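Local coordinates for glycosyl hydrolase, family 31/fibronectin type III domain protein (Clostridium perfringens, PDB 4LKS) that probably helps its parent glycoside hydrolase engage carbohydrate, being a beta-sandwich carbohydrate-binding module that binds galactose, at residues A[88-102]-A[137-151]. Numbering follows the deposited sequence. Where two conformers were deposited one is given.
Sequences RNGHVTEYKIETSLD and NAQYLRFTALKTLGD. With GAL (beta-D-galactopyranose), chain D.
Phe-143 and Tyr-95 meet on the inner face of an antiparallel strand pair, 95-100 against 140-145. With CG anti to the backbone N (chi1 -180°), the Phe-143 ring leans across to the neighbouring strand, and its CE1 lies 3.7 Å from Tyr-95 CB. Val-92 CG1 also touches this ring, as does Ile-97 CG1 in the conformer given, so a flat aromatic fills the hollow between three residues. Small Ala-145 suits the next place, where its CB receives Val-92 CG2 at 3.9 Å. Farther along, in that same conformer, Ile-97 CG2 lies against Leu-141 CD1, and the methyl of Ala-138 fits against Thr-99 CB. From the other sheet, Ile-131 of strand 129-138 packs on Tyr-95 and Ile-97, and Phe-133 on Ile-97.

The other face is polar. Arg-142 bends at chi3 (66°) and grips Glu-98 side-on: NE reaches OE1 at 2.9 Å from above the carboxylate plane, while NH2 reaches OE2 on its syn side, tilted out of that plane. Three classic bulges interrupt the pairing; at one, Lys-147 O takes both Thr-93 N and Glu-94 N from the same face of its plane. Beyond it, Thr-93 CG2 butts against the branch point of Leu-149, CG, at 3.6 Å.

At the far end, the Arg-88 guanidinium lies over the flat peptide of side-chain-less Gly-150, with Gly-150 O 3.4 Å from CZ, and its NH2 forms a salt bridge with Asp-151 OD1. Asn-89 suits its place because its amide both accepts and donates: OD1 takes Asp-151 N, while ND2 gives to Asp-151 OD2 at 3.0 Å and to O4 of galactose. Asp-151 thus braces a sugar-binding side chain. His-53 and Arg-84 also bond the sugar, in a pocket built largely from loops at one end of a beta-sandwich, as in family 32 carbohydrate-binding modules of the F5/8 type C fold.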
# COMPACT_ATOMS: atom_id res chain seq x y z
N ARG A 88 -10.53 -11.28 -1.61
CA ARG A 88 -10.37 -10.44 -0.43
C ARG A 88 -9.10 -10.78 0.33
O ARG A 88 -8.75 -10.10 1.31
CB ARG A 88 -11.57 -10.61 0.50
CG ARG A 88 -11.89 -12.06 0.87
CD ARG A 88 -11.34 -12.47 2.24
NE ARG A 88 -11.59 -13.88 2.52
CZ ARG A 88 -12.44 -14.33 3.45
NH1 ARG A 88 -13.13 -13.48 4.20
NH2 ARG A 88 -12.59 -15.64 3.63
N ASN A 89 -8.41 -11.82 -0.10
CA ASN A 89 -7.25 -12.29 0.63
C ASN A 89 -6.13 -11.25 0.68
O ASN A 89 -5.48 -10.95 -0.33
CB ASN A 89 -6.75 -13.63 0.10
CG ASN A 89 -7.51 -14.80 0.68
OD1 ASN A 89 -8.48 -14.62 1.42
ND2 ASN A 89 -7.08 -16.01 0.34
N GLY A 90 -5.93 -10.71 1.89
CA GLY A 90 -4.89 -9.73 2.13
C GLY A 90 -5.37 -8.30 2.12
O GLY A 90 -4.55 -7.41 2.25
N HIS A 91 -6.68 -8.07 1.96
CA HIS A 91 -7.23 -6.70 2.02
C HIS A 91 -6.79 -6.00 3.30
O HIS A 91 -7.04 -6.50 4.40
CB HIS A 91 -8.75 -6.72 1.95
CG HIS A 91 -9.30 -6.87 0.56
ND1 HIS A 91 -10.59 -6.53 0.25
CD2 HIS A 91 -8.72 -7.30 -0.59
CE1 HIS A 91 -10.80 -6.75 -1.04
NE2 HIS A 91 -9.68 -7.21 -1.57
N VAL A 92 -6.14 -4.85 3.17
CA VAL A 92 -5.60 -4.15 4.34
C VAL A 92 -6.69 -3.28 4.98
O VAL A 92 -7.34 -2.48 4.29
CB VAL A 92 -4.40 -3.28 3.94
CG1 VAL A 92 -3.95 -2.44 5.12
CG2 VAL A 92 -3.25 -4.18 3.43
N THR A 93 -6.89 -3.44 6.28
CA THR A 93 -7.92 -2.65 6.97
C THR A 93 -7.37 -1.65 7.99
O THR A 93 -8.07 -0.72 8.38
CB THR A 93 -9.00 -3.55 7.65
OG1 THR A 93 -8.45 -4.13 8.84
CG2 THR A 93 -9.46 -4.65 6.70
N GLU A 94 -6.13 -1.86 8.43
CA GLU A 94 -5.44 -0.90 9.29
C GLU A 94 -4.00 -0.80 8.79
O GLU A 94 -3.35 -1.82 8.51
CB GLU A 94 -5.47 -1.31 10.77
CG GLU A 94 -5.05 -0.16 11.71
CD GLU A 94 -4.78 -0.58 13.15
OE1 GLU A 94 -4.72 -1.79 13.44
OE2 GLU A 94 -4.60 0.32 13.99
N TYR A 95 -3.50 0.43 8.67
CA TYR A 95 -2.19 0.67 8.07
C TYR A 95 -1.39 1.72 8.84
O TYR A 95 -1.94 2.49 9.66
CB TYR A 95 -2.34 1.12 6.60
CG TYR A 95 -3.11 2.42 6.52
CD1 TYR A 95 -2.46 3.64 6.68
CD2 TYR A 95 -4.48 2.43 6.34
CE1 TYR A 95 -3.16 4.84 6.67
CE2 TYR A 95 -5.20 3.64 6.32
CZ TYR A 95 -4.52 4.83 6.48
OH TYR A 95 -5.19 6.04 6.48
N LYS A 96 -0.10 1.77 8.54
CA LYS A 96 0.78 2.84 8.98
C LYS A 96 1.57 3.31 7.76
O LYS A 96 1.92 2.51 6.87
CB LYS A 96 1.72 2.36 10.09
CG LYS A 96 2.72 3.42 10.56
CD LYS A 96 3.48 2.98 11.80
CE LYS A 96 4.44 1.85 11.52
NZ LYS A 96 5.25 1.57 12.75
N ILE A 97 1.81 4.62 7.72
CA ILE A 97 2.64 5.21 6.69
C ILE A 97 3.84 5.90 7.33
O ILE A 97 3.70 6.69 8.27
CB ILE A 97 1.86 6.25 5.86
CG1 ILE A 97 0.78 5.55 5.05
CG2 ILE A 97 2.81 7.01 4.93
CD1 ILE A 97 -0.22 6.49 4.43
N GLU A 98 5.03 5.58 6.82
CA GLU A 98 6.26 6.25 7.23
C GLU A 98 6.94 6.74 5.97
O GLU A 98 6.81 6.13 4.92
CB GLU A 98 7.21 5.27 7.92
CG GLU A 98 6.73 4.74 9.24
CD GLU A 98 7.52 3.51 9.63
OE1 GLU A 98 7.22 2.41 9.11
OE2 GLU A 98 8.48 3.65 10.41
N THR A 99 7.70 7.84 6.06
CA THR A 99 8.46 8.29 4.90
C THR A 99 9.89 8.60 5.30
O THR A 99 10.19 8.81 6.47
CB THR A 99 7.85 9.53 4.22
OG1 THR A 99 7.74 10.60 5.15
CG2 THR A 99 6.47 9.22 3.65
N SER A 100 10.77 8.64 4.31
CA SER A 100 12.15 9.04 4.57
C SER A 100 12.81 9.60 3.33
O SER A 100 12.31 9.44 2.21
CB SER A 100 12.96 7.87 5.13
OG SER A 100 13.15 6.88 4.15
N LEU A 101 13.94 10.26 3.54
CA LEU A 101 14.76 10.73 2.44
C LEU A 101 15.87 9.75 2.10
O LEU A 101 16.49 9.86 1.04
CB LEU A 101 15.36 12.09 2.79
CG LEU A 101 14.32 13.20 2.96
CD1 LEU A 101 14.92 14.40 3.68
CD2 LEU A 101 13.76 13.62 1.61
N ASP A 102 16.11 8.77 2.98
CA ASP A 102 17.31 7.93 2.86
C ASP A 102 17.12 6.43 3.11
O ASP A 102 18.10 5.68 3.16
CB ASP A 102 18.39 8.45 3.81
CG ASP A 102 17.99 8.35 5.27
OD1 ASP A 102 16.85 7.92 5.58
OD2 ASP A 102 18.83 8.71 6.12
N ASN A 137 8.02 15.87 2.25
CA ASN A 137 8.99 15.60 1.20
C ASN A 137 9.63 14.24 1.47
O ASN A 137 10.13 13.99 2.56
CB ASN A 137 10.03 16.71 1.19
CG ASN A 137 11.05 16.56 0.08
OD1 ASN A 137 12.19 16.17 0.32
ND2 ASN A 137 10.64 16.88 -1.15
N ALA A 138 9.60 13.35 0.47
CA ALA A 138 10.02 11.97 0.68
C ALA A 138 10.48 11.34 -0.61
O ALA A 138 9.89 11.59 -1.68
CB ALA A 138 8.86 11.17 1.26
N GLN A 139 11.49 10.49 -0.51
CA GLN A 139 11.87 9.64 -1.64
C GLN A 139 11.55 8.17 -1.36
O GLN A 139 11.60 7.32 -2.24
CB GLN A 139 13.35 9.80 -2.01
CG GLN A 139 13.72 9.03 -3.26
CD GLN A 139 15.10 9.34 -3.81
OE1 GLN A 139 15.91 10.00 -3.15
NE2 GLN A 139 15.37 8.86 -5.01
N TYR A 140 11.21 7.86 -0.11
CA TYR A 140 10.83 6.50 0.26
C TYR A 140 9.57 6.55 1.10
O TYR A 140 9.42 7.42 1.97
CB TYR A 140 11.94 5.81 1.07
CG TYR A 140 13.28 5.79 0.37
CD1 TYR A 140 14.13 6.90 0.42
CD2 TYR A 140 13.68 4.67 -0.34
CE1 TYR A 140 15.35 6.88 -0.23
CE2 TYR A 140 14.90 4.65 -0.99
CZ TYR A 140 15.72 5.76 -0.93
OH TYR A 140 16.93 5.73 -1.58
N LEU A 141 8.67 5.60 0.86
CA LEU A 141 7.48 5.47 1.68
C LEU A 141 7.34 4.01 2.08
O LEU A 141 7.35 3.13 1.22
CB LEU A 141 6.23 5.96 0.92
CG LEU A 141 4.91 5.95 1.72
CD1 LEU A 141 3.99 7.14 1.35
CD2 LEU A 141 4.16 4.62 1.57
N ARG A 142 7.23 3.77 3.37
CA ARG A 142 6.98 2.44 3.90
C ARG A 142 5.53 2.32 4.35
O ARG A 142 5.05 3.07 5.21
CB ARG A 142 7.95 2.13 5.05
CG ARG A 142 7.79 0.72 5.62
CD ARG A 142 9.02 0.25 6.38
NE ARG A 142 9.25 1.03 7.61
CZ ARG A 142 10.40 1.02 8.28
NH1 ARG A 142 11.43 0.30 7.84
NH2 ARG A 142 10.53 1.74 9.39
N PHE A 143 4.84 1.37 3.73
CA PHE A 143 3.42 1.12 3.97
C PHE A 143 3.31 -0.19 4.75
O PHE A 143 3.72 -1.24 4.26
CB PHE A 143 2.68 1.03 2.63
CG PHE A 143 1.19 0.77 2.76
CD1 PHE A 143 0.31 1.81 3.02
CD2 PHE A 143 0.68 -0.51 2.61
CE1 PHE A 143 -1.06 1.57 3.13
CE2 PHE A 143 -0.68 -0.75 2.71
CZ PHE A 143 -1.55 0.29 2.97
N THR A 144 2.77 -0.11 5.97
CA THR A 144 2.69 -1.26 6.86
C THR A 144 1.25 -1.68 7.04
O THR A 144 0.40 -0.86 7.32
CB THR A 144 3.28 -0.92 8.23
OG1 THR A 144 4.65 -0.54 8.07
CG2 THR A 144 3.18 -2.12 9.18
N ALA A 145 1.00 -2.98 6.87
CA ALA A 145 -0.31 -3.56 7.10
C ALA A 145 -0.37 -4.05 8.54
O ALA A 145 0.41 -4.92 8.92
CB ALA A 145 -0.55 -4.71 6.13
N LEU A 146 -1.31 -3.51 9.31
CA LEU A 146 -1.44 -3.82 10.74
C LEU A 146 -2.59 -4.79 10.99
O LEU A 146 -2.53 -5.60 11.93
CB LEU A 146 -1.67 -2.53 11.54
CG LEU A 146 -0.57 -1.47 11.43
CD1 LEU A 146 -1.03 -0.17 12.09
CD2 LEU A 146 0.72 -1.97 12.05
N LYS A 147 -3.63 -4.70 10.18
CA LYS A 147 -4.76 -5.61 10.23
C LYS A 147 -5.18 -5.87 8.79
O LYS A 147 -5.12 -4.96 7.95
CB LYS A 147 -5.93 -5.00 11.00
CG LYS A 147 -5.70 -4.82 12.49
CD LYS A 147 -6.91 -4.19 13.15
CE LYS A 147 -6.70 -4.08 14.66
NZ LYS A 147 -7.85 -3.40 15.31
N THR A 148 -5.61 -7.10 8.51
CA THR A 148 -6.00 -7.48 7.16
C THR A 148 -7.14 -8.50 7.18
O THR A 148 -7.43 -9.10 8.23
CB THR A 148 -4.85 -8.15 6.40
OG1 THR A 148 -4.47 -9.33 7.11
CG2 THR A 148 -3.64 -7.24 6.29
N LEU A 149 -7.77 -8.69 6.02
CA LEU A 149 -8.81 -9.70 5.85
C LEU A 149 -8.28 -10.87 5.03
O LEU A 149 -7.28 -10.75 4.33
CB LEU A 149 -10.02 -9.10 5.14
CG LEU A 149 -10.65 -7.88 5.80
CD1 LEU A 149 -11.77 -7.33 4.94
CD2 LEU A 149 -11.15 -8.19 7.19
N GLY A 150 -8.96 -12.00 5.12
CA GLY A 150 -8.56 -13.16 4.35
C GLY A 150 -9.26 -14.40 4.86
O GLY A 150 -10.00 -14.33 5.84
N ASP A 151 -9.02 -15.54 4.20
CA ASP A 151 -9.55 -16.82 4.68
C ASP A 151 -9.14 -17.01 6.12
O ASP A 151 -9.89 -17.56 6.93
CB ASP A 151 -9.05 -17.96 3.81
CG ASP A 151 -9.60 -17.89 2.40
OD1 ASP A 151 -10.78 -17.53 2.25
OD2 ASP A 151 -8.84 -18.20 1.45
C1 GAL D . -5.22 -18.43 -1.79
C2 GAL D . -4.79 -17.22 -2.65
C3 GAL D . -3.38 -16.78 -2.29
C4 GAL D . -3.32 -16.46 -0.79
C5 GAL D . -3.75 -17.69 -0.01
C6 GAL D . -3.83 -17.46 1.50
O1 GAL D . -6.56 -18.77 -2.03
O2 GAL D . -4.80 -17.52 -4.05
O3 GAL D . -3.04 -15.60 -3.01
O4 GAL D . -4.21 -15.40 -0.48
O5 GAL D . -5.07 -18.11 -0.40
O6 GAL D . -4.17 -18.66 2.19
O HOH W 1 -11.18 -15.83 0.44
O HOH W 2 4.84 2.05 7.85
O HOH W 3 10.25 11.78 4.67
O HOH W 4 16.06 11.70 -0.97